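PDB 6XNU: CBS domain-containing protein from Listeria monocytogenes, which probably binds the second messenger cyclic di-AMP through its paired CBS domains and takes part in the control of (p)ppGpp levels in the cytosol. Local coordinates for residues S30-S33 against A34-A38; G140-T143 against R144-L148; K149-N152 against R153-L157. All blocks are in the same frame, centred on the assembly; numbering follows the deposited sequence.

Contact 1 of 3, residues S30-S33 against A34-A38; sequences SMIS and AEKVA
I32 and V37 meet methyl to methyl, CG2 of I32 lying 3.9 Å from CG2 of V37, with the two side chains crossing at about a right angle. The same I32 methyl also rests against CB of K36, again at a right angle, so that one branch meets both K36 in the 3-10 turn and V37 just after it. It can do so because chi1 of I32 (-60°) sets CG2 anti to the backbone N, while CG1 stands beside that nitrogen. V37 in turn offers the branch that lies beside its own N, and this methyl reaches the carbonyl oxygen of S33 as well, with CG2 of V37 3.7 Å from O of S33. Between these apolar groups the chain leaves the short edge strand 32-33 and coils through a single 3-10 turn, 34-36, before running on toward strand 40-41, which belongs to the other sheet of the chain. I32 and V37 both pack on I141 of the neighbouring strand 138-143, so the turn is seated on the side of the C-terminal CBS sheet. The turn itself is closed by N of K36 donating to O of S33 at 2.9 Å; the N-H points at the oxygen with an angle of 156°, but the donor stands above the carbonyl plane. The K36 chain runs out extended from CG, back past S33, and NZ of K36 donates a hydrogen bond to a water 2.8 Å away, which also accepts from N of S33. This water thus ties the lysine tip to the strand's backbone. E35, bent at chi2 (-84°), brings both carboxylate oxygens against CB of S33, OE1 of E35 at 3.3 Å.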
loop_
_atom_site.group_PDB
_atom_site.type_symbol
_atom_site.label_atom_id
_atom_site.label_comp_id
_atom_site.label_asym_id
_atom_site.label_seq_id
_atom_site.Cartn_x
_atom_site.Cartn_y
_atom_site.Cartn_z
ATOM N N SER A 30 -12.045 15.112 4.939
ATOM C CA SER A 30 -11.592 13.945 4.188
ATOM C C SER A 30 -11.180 12.768 5.068
ATOM O O SER A 30 -10.905 11.688 4.529
ATOM C CB SER A 30 -10.404 14.309 3.303
ATOM O OG SER A 30 -9.218 14.357 4.073
ATOM N N MET A 31 -11.085 12.957 6.382
ATOM C CA MET A 31 -10.662 11.857 7.240
ATOM C C MET A 31 -11.598 10.674 7.053
ATOM O O MET A 31 -12.822 10.835 7.027
ATOM C CB MET A 31 -10.647 12.286 8.708
ATOM C CG MET A 31 -10.139 11.194 9.625
ATOM S SD MET A 31 -10.289 11.621 11.386
ATOM C CE MET A 31 -12.048 11.418 11.628
ATOM N N ILE A 32 -11.015 9.490 6.904
ATOM C CA ILE A 32 -11.786 8.251 6.878
ATOM C C ILE A 32 -12.052 7.836 8.316
ATOM O O ILE A 32 -11.109 7.605 9.077
ATOM C CB ILE A 32 -11.042 7.153 6.113
ATOM C CG1 ILE A 32 -10.802 7.599 4.660
ATOM C CG2 ILE A 32 -11.831 5.850 6.146
ATOM C CD1 ILE A 32 -9.735 6.802 3.977
ATOM N N SER A 33 -13.328 7.746 8.688
ATOM C CA SER A 33 -13.726 7.480 10.068
ATOM C C SER A 33 -13.232 6.107 10.517
ATOM O O SER A 33 -13.168 5.157 9.733
ATOM C CB SER A 33 -15.249 7.546 10.199
ATOM O OG SER A 33 -15.720 8.863 9.987
ATOM N N ALA A 34 -12.940 5.993 11.819
ATOM C CA ALA A 34 -12.296 4.782 12.327
ATOM C C ALA A 34 -13.088 3.511 12.034
ATOM O O ALA A 34 -12.488 2.451 11.811
ATOM C CB ALA A 34 -12.075 4.903 13.843
ATOM N N GLU A 35 -14.420 3.568 12.062
ATOM C CA GLU A 35 -15.188 2.342 11.865
ATOM C C GLU A 35 -15.106 1.810 10.435
ATOM O O GLU A 35 -15.511 0.663 10.195
ATOM C CB GLU A 35 -16.644 2.566 12.272
ATOM C CG GLU A 35 -17.471 3.350 11.283
ATOM C CD GLU A 35 -17.326 4.858 11.434
ATOM O OE1 GLU A 35 -16.566 5.314 12.320
ATOM O OE2 GLU A 35 -17.975 5.590 10.653
ATOM N N LYS A 36 -14.557 2.587 9.505
ATOM C CA LYS A 36 -14.321 2.144 8.133
ATOM C C LYS A 36 -12.906 1.625 7.924
ATOM O O LYS A 36 -12.573 1.202 6.807
ATOM C CB LYS A 36 -14.591 3.295 7.150
ATOM C CG LYS A 36 -16.012 3.822 7.174
ATOM C CD LYS A 36 -16.118 5.132 6.395
ATOM C CE LYS A 36 -17.563 5.545 6.206
ATOM N NZ LYS A 36 -17.672 6.978 5.810
ATOM N N VAL A 37 -12.066 1.664 8.956
ATOM C CA VAL A 37 -10.680 1.209 8.888
ATOM C C VAL A 37 -10.581 -0.065 9.715
ATOM O O VAL A 37 -10.890 -0.057 10.911
ATOM C CB VAL A 37 -9.704 2.276 9.415
ATOM C CG1 VAL A 37 -8.264 1.802 9.230
ATOM C CG2 VAL A 37 -9.933 3.648 8.735
ATOM N N ALA A 38 -10.179 -1.165 9.088
ATOM C CA ALA A 38 -9.974 -2.382 9.858
ATOM C C ALA A 38 -8.807 -2.201 10.820
ATOM O O ALA A 38 -7.885 -1.413 10.575
ATOM C CB ALA A 38 -9.713 -3.567 8.932
HETATM O O HOH W 1 -15.498 8.321 6.829
#

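Contact 2 of 3, residues G140-T143 against R144-L148; sequences GIVT and RRVVL
T143 and R145 are joined by a capping hydrogen bond, in which N of R145 donates to OG1 of T143 at 3.2 Å with an N-H...O angle of 157°. The threonine hydroxyl is put there by chi1 of 83°, which sets OG1 between the backbone N and the carbonyl carbon, where it faces the amide of R145; its methyl CG2 is left beside N, packing on I32 of the edge strand. A side chain that accepts from the amide two residues on is a common way to begin a helix after a strand, here where strand 138-143 of the CBS domain passes into helix 145-161.

A water supplies the second kind of link. It lies 2.7 Å from OG1 of T143 and accepts from N of V146 at 2.9 Å, with a weak bond to the T143 carbonyl besides.

CG1 of V146 also rests as a methyl against the carbonyl oxygen of T143, 3.4 Å from its O. Apolar contact is slighter: the same methyl is 4.4 Å from CG1 of V142, a loose touch.

The arginines carry their charge away from the turn. R144 donates from NE to O of L123 and from NH2 to O of V124 in its own chain, whereas R145 forms a salt bridge with D125 of the second subunit. One hydroxyl and one water thus satisfy two backbone amides at the start of the helix, while R145 ties the same turn to the second subunit.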
loop_
_atom_site.group_PDB
_atom_site.type_symbol
_atom_site.label_atom_id
_atom_site.label_comp_id
_atom_site.label_asym_id
_atom_site.label_seq_id
_atom_site.Cartn_x
_atom_site.Cartn_y
_atom_site.Cartn_z
ATOM N N GLY A 140 -9.461 7.852 13.093
ATOM C CA GLY A 140 -9.544 7.712 11.657
ATOM C C GLY A 140 -8.179 7.922 11.028
ATOM O O GLY A 140 -7.164 7.991 11.715
ATOM N N ILE A 141 -8.176 8.000 9.697
ATOM C CA ILE A 141 -6.935 8.216 8.963
ATOM C C ILE A 141 -7.147 9.310 7.928
ATOM O O ILE A 141 -8.264 9.542 7.450
ATOM C CB ILE A 141 -6.396 6.928 8.287
ATOM C CG1 ILE A 141 -7.361 6.428 7.219
ATOM C CG2 ILE A 141 -6.097 5.831 9.339
ATOM C CD1 ILE A 141 -6.796 5.257 6.421
ATOM N N VAL A 142 -6.062 10.016 7.623
ATOM C CA VAL A 142 -6.000 10.943 6.498
ATOM C C VAL A 142 -5.033 10.345 5.485
ATOM O O VAL A 142 -3.959 9.872 5.867
ATOM C CB VAL A 142 -5.539 12.342 6.953
ATOM C CG1 VAL A 142 -5.366 13.261 5.760
ATOM C CG2 VAL A 142 -6.540 12.933 7.929
ATOM N N THR A 143 -5.407 10.343 4.199
ATOM C CA THR A 143 -4.550 9.752 3.180
ATOM C C THR A 143 -4.112 10.806 2.168
ATOM O O THR A 143 -4.556 11.957 2.181
ATOM C CB THR A 143 -5.234 8.575 2.451
ATOM O OG1 THR A 143 -6.084 9.049 1.392
ATOM C CG2 THR A 143 -6.054 7.722 3.434
ATOM N N ARG A 144 -3.217 10.378 1.276
ATOM C CA ARG A 144 -2.698 11.273 0.245
ATOM C C ARG A 144 -3.754 11.670 -0.770
ATOM O O ARG A 144 -3.583 12.688 -1.466
ATOM C CB ARG A 144 -1.550 10.596 -0.487
ATOM C CG ARG A 144 -0.240 10.622 0.237
ATOM C CD ARG A 144 0.757 9.807 -0.554
ATOM N NE ARG A 144 2.088 9.821 0.042
ATOM C CZ ARG A 144 3.006 8.896 -0.200
ATOM N NH1 ARG A 144 2.720 7.896 -1.022
ATOM N NH2 ARG A 144 4.205 8.975 0.361
ATOM N N ARG A 145 -4.842 10.903 -0.882
ATOM C CA ARG A 145 -5.794 11.128 -1.967
ATOM C C ARG A 145 -6.388 12.532 -1.922
ATOM O O ARG A 145 -6.598 13.148 -2.972
ATOM C CB ARG A 145 -6.905 10.082 -1.922
ATOM C CG ARG A 145 -7.972 10.293 -2.982
ATOM C CD ARG A 145 -8.799 9.036 -3.139
ATOM N NE ARG A 145 -9.762 9.136 -4.230
ATOM C CZ ARG A 145 -10.975 9.655 -4.103
ATOM N NH1 ARG A 145 -11.376 10.126 -2.928
ATOM N NH2 ARG A 145 -11.785 9.704 -5.154
ATOM N N VAL A 146 -6.674 13.059 -0.721
ATOM C CA VAL A 146 -7.290 14.384 -0.644
ATOM C C VAL A 146 -6.367 15.432 -1.262
ATOM O O VAL A 146 -6.829 16.367 -1.924
ATOM C CB VAL A 146 -7.663 14.740 0.814
ATOM C CG1 VAL A 146 -6.435 14.768 1.717
ATOM C CG2 VAL A 146 -8.380 16.084 0.859
ATOM N N VAL A 147 -5.053 15.281 -1.082
ATOM C CA VAL A 147 -4.125 16.262 -1.645
ATOM C C VAL A 147 -4.079 16.127 -3.161
ATOM O O VAL A 147 -4.051 17.130 -3.889
ATOM C CB VAL A 147 -2.727 16.105 -1.021
ATOM C CG1 VAL A 147 -1.747 17.102 -1.653
ATOM C CG2 VAL A 147 -2.796 16.297 0.520
ATOM N N LEU A 148 -4.098 14.890 -3.666
ATOM C CA LEU A 148 -4.148 14.702 -5.115
ATOM C C LEU A 148 -5.425 15.292 -5.701
ATOM O O LEU A 148 -5.405 15.863 -6.795
ATOM C CB LEU A 148 -4.034 13.216 -5.465
ATOM C CG LEU A 148 -2.626 12.727 -5.799
ATOM C CD1 LEU A 148 -2.129 13.309 -7.140
ATOM C CD2 LEU A 148 -1.659 13.064 -4.688
HETATM O O HOH W 2 -7.702 11.233 1.340
#

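Contact 3 of 3, residues K149-N152 against R153-L157; sequences KQVN and RYIHL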
loop_
_atom_site.group_PDB
_atom_site.type_symbol
_atom_site.label_atom_id
_atom_site.label_comp_id
_atom_site.label_asym_id
_atom_site.label_seq_id
_atom_site.Cartn_x
_atom_site.Cartn_y
_atom_site.Cartn_z
ATOM N N LYS A 149 -6.551 15.160 -4.989
ATOM C CA LYS A 149 -7.790 15.779 -5.451
ATOM C C LYS A 149 -7.631 17.286 -5.538
ATOM O O LYS A 149 -8.089 17.916 -6.500
ATOM C CB LYS A 149 -8.944 15.437 -4.508
ATOM C CG LYS A 149 -9.537 14.060 -4.739
ATOM C CD LYS A 149 -10.628 13.750 -3.716
ATOM C CE LYS A 149 -11.861 14.625 -3.901
ATOM N NZ LYS A 149 -12.858 14.401 -2.798
ATOM N N GLN A 150 -6.969 17.877 -4.545
ATOM C CA GLN A 150 -6.765 19.321 -4.562
ATOM C C GLN A 150 -5.840 19.741 -5.701
ATOM O O GLN A 150 -6.071 20.777 -6.343
ATOM C CB GLN A 150 -6.216 19.769 -3.211
ATOM C CG GLN A 150 -7.248 19.636 -2.104
ATOM C CD GLN A 150 -6.661 19.907 -0.727
ATOM O OE1 GLN A 150 -5.449 19.781 -0.521
ATOM N NE2 GLN A 150 -7.520 20.275 0.226
ATOM N N VAL A 151 -4.782 18.966 -5.953
ATOM C CA VAL A 151 -3.866 19.299 -7.044
ATOM C C VAL A 151 -4.578 19.187 -8.388
ATOM O O VAL A 151 -4.441 20.055 -9.266
ATOM C CB VAL A 151 -2.626 18.390 -6.978
ATOM C CG1 VAL A 151 -1.788 18.536 -8.240
ATOM C CG2 VAL A 151 -1.793 18.736 -5.758
ATOM N N ASN A 152 -5.341 18.110 -8.563
ATOM C CA ASN A 152 -6.189 17.912 -9.738
ATOM C C ASN A 152 -7.107 19.114 -9.961
ATOM O O ASN A 152 -7.172 19.667 -11.065
ATOM C CB ASN A 152 -6.978 16.611 -9.514
ATOM C CG ASN A 152 -7.735 16.138 -10.721
ATOM O OD1 ASN A 152 -7.151 15.780 -11.755
ATOM N ND2 ASN A 152 -9.062 16.097 -10.589
ATOM N N ARG A 153 -7.793 19.564 -8.904
ATOM C CA ARG A 153 -8.669 20.728 -9.026
ATOM C C ARG A 153 -7.881 21.964 -9.433
ATOM O O ARG A 153 -8.340 22.768 -10.261
ATOM C CB ARG A 153 -9.396 20.976 -7.699
ATOM C CG ARG A 153 -10.378 22.126 -7.739
ATOM C CD ARG A 153 -11.186 22.230 -6.439
ATOM N NE ARG A 153 -10.357 22.570 -5.284
ATOM C CZ ARG A 153 -10.119 21.755 -4.253
ATOM N NH1 ARG A 153 -10.641 20.532 -4.219
ATOM N NH2 ARG A 153 -9.352 22.164 -3.248
ATOM N N TYR A 154 -6.694 22.138 -8.860
ATOM C CA TYR A 154 -5.903 23.324 -9.172
ATOM C C TYR A 154 -5.462 23.326 -10.633
ATOM O O TYR A 154 -5.525 24.367 -11.303
ATOM C CB TYR A 154 -4.693 23.407 -8.245
ATOM C CG TYR A 154 -3.835 24.637 -8.486
ATOM C CD1 TYR A 154 -4.259 25.889 -8.065
ATOM C CD2 TYR A 154 -2.596 24.535 -9.106
ATOM C CE1 TYR A 154 -3.485 27.017 -8.281
ATOM C CE2 TYR A 154 -1.810 25.664 -9.327
ATOM C CZ TYR A 154 -2.258 26.896 -8.907
ATOM O OH TYR A 154 -1.482 28.021 -9.120
ATOM N N ILE A 155 -5.013 22.174 -11.138
ATOM C CA ILE A 155 -4.614 22.066 -12.543
ATOM C C ILE A 155 -5.775 22.432 -13.455
ATOM O O ILE A 155 -5.591 23.110 -14.479
ATOM C CB ILE A 155 -4.083 20.646 -12.825
ATOM C CG1 ILE A 155 -2.660 20.505 -12.286
ATOM C CG2 ILE A 155 -4.149 20.310 -14.322
ATOM C CD1 ILE A 155 -2.193 19.070 -12.187
ATOM N N HIS A 156 -6.986 21.991 -13.112
ATOM C CA HIS A 156 -8.148 22.273 -13.951
ATOM C C HIS A 156 -8.552 23.742 -13.867
ATOM O O HIS A 156 -8.998 24.327 -14.861
ATOM C CB HIS A 156 -9.310 21.362 -13.561
ATOM C CG HIS A 156 -9.047 19.914 -13.858
ATOM N ND1 HIS A 156 -9.596 18.881 -13.126
ATOM C CD2 HIS A 156 -8.286 19.336 -14.817
ATOM C CE1 HIS A 156 -9.177 17.728 -13.623
ATOM N NE2 HIS A 156 -8.386 17.975 -14.652
ATOM N N LEU A 157 -8.399 24.350 -12.695
ATOM C CA LEU A 157 -8.662 25.783 -12.582
ATOM C C LEU A 157 -7.698 26.583 -13.444
ATOM O O LEU A 157 -8.082 27.602 -14.039
ATOM C CB LEU A 157 -8.569 26.209 -11.122
ATOM C CG LEU A 157 -9.693 25.654 -10.241
ATOM C CD1 LEU A 157 -9.448 26.005 -8.785
ATOM C CD2 LEU A 157 -11.060 26.154 -10.702
#
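R153 reaches back along the helix to Q150, and its path can be followed atom by atom. CB lies 3.5 Å from O of K149, the very oxygen that takes the hydrogen bond from N of R153 at 2.9 Å. From there the chain runs straight through CG and CD, then bends at chi3 (65°), which swings the guanidinium back toward the preceding turn. CZ comes to 4.2 Å from CA of Q150, which sits over one face of the planar group. At the tip, NH2 touches CG of Q150 at 3.5 Å. The two side chains lie side by side and point the same way, with amide and guanidinium planes 83° apart; NH2 of R153 makes a salt bridge, and NE2 of Q150 a hydrogen bond, with OE1 of E26.

One turn farther on, ring and amide planes of H156 and N152 are 76° apart, and CE1 of H156 lies 3.4 Å from both OD1 and ND2 of N152. The backbone oxygen of N152 lies over one ring face, toward its rim, and NE2 of H156 hydrogen-bonds to OE1 of E117 of the second subunit. V151 and I155 meet through methyls CG1 and CD1; V151 packs on V151, and I155 on V120, of that subunit.

Helix 145-161 thus brings side chains three and four residues apart together, and the shared carboxylate oxygen of E26 would probably balance the charge of R153 and orient the amide of Q150.

The three contacts follow one another along the chain in numerical order, though contacts 1 and 2 are neighbours in space as well. Their centres lie about 11 Å apart, and they share a sheet: edge strand 32-33 pairs antiparallel with strand 138-143, N of I32 probably bonding to O of I141 at 2.8 Å. Contact 3 continues directly from contact 2 on helix 145-161, with centres about 15 Å apart, while contacts 1 and 3 do not touch, their centres being about 24 Å apart. An N-terminal segment therefore completes the sheet of the C-terminal CBS domain, and the helix leaving that sheet carries contacts 2 and 3 to the second subunit.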